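Local structure of DnaJ homolog subfamily C member 27-A (Xenopus laevis, 6JMG) at residues A[233-236]-A[237-240]; A[215-218]-A[219-222]. The protein binds GTP through a Rab-family GTPase domain, carries a C-terminal J domain, and may take part in regulating the MEK/ERK pathway. One frame throughout, in Å; residues are numbered along the deposited sequence.

Contact 1: A[233-236]-A[237-240]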
loop_
_atom_site.group_PDB
_atom_site.type_symbol
_atom_site.label_atom_id
_atom_site.label_comp_id
_atom_site.label_asym_id
_atom_site.label_seq_id
_atom_site.Cartn_x
_atom_site.Cartn_y
_atom_site.Cartn_z
ATOM N N VAL A 233 -5.671 -17.248 19.005
ATOM C CA VAL A 233 -6.638 -16.198 19.291
ATOM C C VAL A 233 -6.062 -14.853 18.874
ATOM O O VAL A 233 -6.796 -13.974 18.401
ATOM C CB VAL A 233 -7.074 -16.197 20.770
ATOM C CG1 VAL A 233 -7.348 -17.602 21.278
ATOM C CG2 VAL A 233 -6.074 -15.566 21.566
ATOM N N ASN A 234 -4.740 -14.698 18.944
ATOM C CA ASN A 234 -4.122 -13.499 18.384
ATOM C C ASN A 234 -4.425 -13.371 16.908
ATOM O O ASN A 234 -4.779 -12.292 16.435
ATOM C CB ASN A 234 -2.618 -13.500 18.613
ATOM C CG ASN A 234 -2.257 -12.977 19.971
ATOM O OD1 ASN A 234 -3.085 -12.349 20.653
ATOM N ND2 ASN A 234 -1.036 -13.251 20.395
ATOM N N LYS A 235 -4.298 -14.469 16.157
ATOM C CA LYS A 235 -4.421 -14.326 14.714
ATOM C C LYS A 235 -5.871 -14.258 14.274
ATOM O O LYS A 235 -6.185 -13.554 13.308
ATOM C CB LYS A 235 -3.699 -15.467 13.989
ATOM C CG LYS A 235 -2.182 -15.573 14.256
ATOM C CD LYS A 235 -1.319 -14.307 13.940
ATOM C CE LYS A 235 -1.869 -13.327 12.886
ATOM N NZ LYS A 235 -0.917 -12.211 12.585
ATOM N N ALA A 236 -6.774 -14.885 15.021
ATOM C CA ALA A 236 -8.192 -14.629 14.808
ATOM C C ALA A 236 -8.520 -13.168 15.088
ATOM O O ALA A 236 -9.226 -12.518 14.305
ATOM C CB ALA A 236 -9.032 -15.558 15.689
ATOM N N TYR A 237 -7.978 -12.623 16.181
ATOM C CA TYR A 237 -8.317 -11.260 16.553
ATOM C C TYR A 237 -7.873 -10.269 15.489
ATOM O O TYR A 237 -8.621 -9.337 15.161
ATOM C CB TYR A 237 -7.710 -10.878 17.917
ATOM C CG TYR A 237 -7.651 -9.366 18.086
ATOM C CD1 TYR A 237 -8.759 -8.655 18.543
ATOM C CD2 TYR A 237 -6.514 -8.643 17.727
ATOM C CE1 TYR A 237 -8.733 -7.267 18.651
ATOM C CE2 TYR A 237 -6.483 -7.259 17.831
ATOM C CZ TYR A 237 -7.590 -6.577 18.297
ATOM O OH TYR A 237 -7.550 -5.206 18.407
ATOM N N ARG A 238 -6.658 -10.422 14.949
ATOM C CA ARG A 238 -6.177 -9.367 14.062
ATOM C C ARG A 238 -6.958 -9.338 12.754
ATOM O O ARG A 238 -7.093 -8.268 12.147
ATOM C CB ARG A 238 -4.681 -9.515 13.778
ATOM C CG ARG A 238 -3.890 -10.069 14.929
ATOM C CD ARG A 238 -2.406 -9.754 14.896
ATOM N NE ARG A 238 -1.839 -10.059 16.209
ATOM C CZ ARG A 238 -0.884 -10.950 16.446
ATOM N NH1 ARG A 238 -0.360 -11.633 15.448
ATOM N NH2 ARG A 238 -0.462 -11.155 17.690
ATOM N N LYS A 239 -7.551 -10.457 12.336
ATOM C CA LYS A 239 -8.274 -10.370 11.074
ATOM C C LYS A 239 -9.621 -9.693 11.258
ATOM O O LYS A 239 -10.071 -8.964 10.365
ATOM C CB LYS A 239 -8.461 -11.760 10.459
ATOM C CG LYS A 239 -7.211 -12.303 9.791
ATOM C CD LYS A 239 -7.295 -13.792 9.519
ATOM C CE LYS A 239 -8.185 -14.508 10.517
ATOM N NZ LYS A 239 -7.982 -15.988 10.477
ATOM N N LEU A 240 -10.208 -9.834 12.445
ATOM C CA LEU A 240 -11.399 -9.073 12.787
ATOM C C LEU A 240 -11.070 -7.604 13.047
ATOM O O LEU A 240 -11.829 -6.714 12.651
ATOM C CB LEU A 240 -12.063 -9.703 14.010
ATOM C CG LEU A 240 -12.850 -10.979 13.724
ATOM C CD1 LEU A 240 -13.281 -11.690 15.008
ATOM C CD2 LEU A 240 -14.051 -10.652 12.850
#

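Contact 2: A[215-218]-A[219-222]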
loop_
_atom_site.group_PDB
_atom_site.type_symbol
_atom_site.label_atom_id
_atom_site.label_comp_id
_atom_site.label_asym_id
_atom_site.label_seq_id
_atom_site.Cartn_x
_atom_site.Cartn_y
_atom_site.Cartn_z
ATOM N N CYS A 215 -24.043 -13.165 19.444
ATOM C CA CYS A 215 -23.062 -14.136 19.874
ATOM C C CYS A 215 -22.828 -13.894 21.352
ATOM O O CYS A 215 -22.560 -12.762 21.763
ATOM C CB CYS A 215 -21.777 -13.961 19.074
ATOM S SG CYS A 215 -20.654 -15.316 19.196
ATOM N N LYS A 216 -22.937 -14.952 22.149
ATOM C CA LYS A 216 -22.880 -14.799 23.596
ATOM C C LYS A 216 -21.688 -15.538 24.202
ATOM O O LYS A 216 -21.639 -15.756 25.418
ATOM C CB LYS A 216 -24.207 -15.260 24.208
ATOM C CG LYS A 216 -25.284 -14.152 24.270
ATOM C CD LYS A 216 -26.579 -14.528 23.546
ATOM C CE LYS A 216 -27.291 -13.298 22.950
ATOM N NZ LYS A 216 -28.282 -13.638 21.862
ATOM N N ASP A 217 -20.713 -15.892 23.367
ATOM C CA ASP A 217 -19.555 -16.679 23.762
ATOM C C ASP A 217 -18.318 -16.091 23.093
ATOM O O ASP A 217 -18.346 -15.799 21.892
ATOM C CB ASP A 217 -19.753 -18.150 23.371
ATOM C CG ASP A 217 -18.602 -19.034 23.803
ATOM O OD1 ASP A 217 -18.612 -19.513 24.959
ATOM O OD2 ASP A 217 -17.696 -19.261 22.976
ATOM N N SER A 218 -17.220 -15.934 23.844
ATOM C CA SER A 218 -16.081 -15.254 23.242
ATOM C C SER A 218 -15.251 -16.182 22.364
ATOM O O SER A 218 -14.564 -15.705 21.451
ATOM C CB SER A 218 -15.162 -14.669 24.324
ATOM O OG SER A 218 -15.894 -14.181 25.432
ATOM N N TRP A 219 -15.379 -17.495 22.538
ATOM C CA TRP A 219 -14.731 -18.406 21.609
ATOM C C TRP A 219 -15.345 -18.256 20.234
ATOM O O TRP A 219 -14.637 -18.040 19.241
ATOM C CB TRP A 219 -14.848 -19.847 22.118
ATOM C CG TRP A 219 -13.899 -20.187 23.263
ATOM C CD1 TRP A 219 -12.553 -20.454 23.169
ATOM C CD2 TRP A 219 -14.228 -20.304 24.654
ATOM N NE1 TRP A 219 -12.033 -20.722 24.409
ATOM C CE2 TRP A 219 -13.038 -20.642 25.339
ATOM C CE3 TRP A 219 -15.410 -20.155 25.389
ATOM C CZ2 TRP A 219 -12.999 -20.835 26.725
ATOM C CZ3 TRP A 219 -15.368 -20.348 26.773
ATOM C CH2 TRP A 219 -14.170 -20.683 27.424
ATOM N N ASP A 220 -16.675 -18.313 20.167
ATOM C CA ASP A 220 -17.330 -18.232 18.871
ATOM C C ASP A 220 -17.257 -16.824 18.293
ATOM O O ASP A 220 -17.326 -16.661 17.071
ATOM C CB ASP A 220 -18.773 -18.737 18.994
ATOM C CG ASP A 220 -18.842 -20.193 19.481
ATOM O OD1 ASP A 220 -17.916 -20.973 19.145
ATOM O OD2 ASP A 220 -19.809 -20.556 20.197
ATOM N N MET A 221 -17.076 -15.808 19.138
ATOM C CA MET A 221 -16.991 -14.442 18.636
ATOM C C MET A 221 -15.772 -14.241 17.746
ATOM O O MET A 221 -15.847 -13.528 16.742
ATOM C CB MET A 221 -16.954 -13.462 19.797
ATOM C CG MET A 221 -17.975 -12.384 19.667
ATOM S SD MET A 221 -17.760 -11.143 20.923
ATOM C CE MET A 221 -18.735 -11.816 22.285
ATOM N N LEU A 222 -14.645 -14.872 18.081
ATOM C CA LEU A 222 -13.454 -14.792 17.240
ATOM C C LEU A 222 -13.303 -15.982 16.300
ATOM O O LEU A 222 -12.359 -16.000 15.499
ATOM C CB LEU A 222 -12.184 -14.670 18.091
ATOM C CG LEU A 222 -12.040 -13.626 19.207
ATOM C CD1 LEU A 222 -10.785 -13.929 19.975
ATOM C CD2 LEU A 222 -11.988 -12.205 18.673
#

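Contact 1: A[233-236]-A[237-240]
R238 reaches back by one turn of helix 230-244 to lie against N234, an i to i+4 pairing in which two flat groups meet at a shallow angle. The arginine chain is extended from CG to NE, which carries its guanidinium past the backbone of N234 to the side chain. There N234 CB sits over one face of the group, 3.3 Å from R238 NH2, and the amide and guanidinium planes are turned 28° apart. N234 OD1 accepts from R265 NE of helix 254-278, while N234 ND2, itself a donor, comes within 3.5 Å of R238 NH2, so this contact is one of packing. K235 bends at chi2 and chi3 until NZ lies at the guanidinium edge, in plane. K235 NZ and R238 NH1 are two positively charged donors facing each other, not a hydrogen bond, and their exact spacing is uncertain. One turn on, K239 runs past the K235 carbonyl, its CE 3.6 Å from K235 O. Y237 turns the other way, CG anti to the backbone N (chi1 161°), and its ring packs on F258 and V261 of helix 254-278, while Y237 N donates to V233 O at 2.9 Å. The close cations of K235 and R238, with K239 a further charge on this solvent-facing side, would probably repel one another unless solvent or an acidic group eased it; such a basic face recalls the Hsp70-binding helix II of J domains.

Contact 2: A[215-218]-A[219-222]
D217 is the N-cap of helix 218-222, and a single carboxylate oxygen does the work. OD2 accepts from D220 N at 3.1 Å with a fairly straight bond (154°), using the lone pair anti to the other oxygen, and D217 OD2 also takes a weak, more bent bond from W219 N at 2.9 Å. The second oxygen is spent on the ring: D217 OD1 approaches the edge of the W219 indole near its plane, 3.3 Å from W219 CE3, with carboxylate and ring planes 23° apart. What puts the carboxylate there is the first torsion, with CG opposite the backbone N (chi1 -178°), which swings it over the first turn of the helix. The main chain of the same residue adds a further hold, D217 O receiving M221 N at 3.0 Å. With an alanine here the amides of W219 and D220 would probably lose their capping acceptor, and the first turn is likely to fray. One shell further out, C215 folds its thiol against the turn from the loop side, C215 SG lying 4.0 Å from M221 CG and 3.9 Å from D220 CB. The D220 carboxylate stands near that of D217, so the two may raise each other's pKa somewhat, though the capped amides and helix N terminus probably offset this at D217. Helix 218-222, in the position of the first helix of a J domain, packs against its neighbours: S218 and W219 touch A264 and L268 of helix 254-278, respectively, whereas L222 is wedged between that helix and A236 and L240 of helix 230-244.

Neither contact closes a long loop; each joins residues at most six apart along the chain, and they follow in series without nesting or crossing. From the nucleotide-binding domain the chain runs through helix 203-213, which packs on L240, into the loop and helix 218-222 of contact 2. It then passes to helix 230-244, whose middle forms contact 1. The centres are about 13 Å apart, yet the two meet directly: A236 CB lies 3.4 Å from L222 O, and L240 CD1 lies 3.8 Å from L222 CA. Helix 254-278 comes last and packs on both, completing a helical bundle well away from the GTP site.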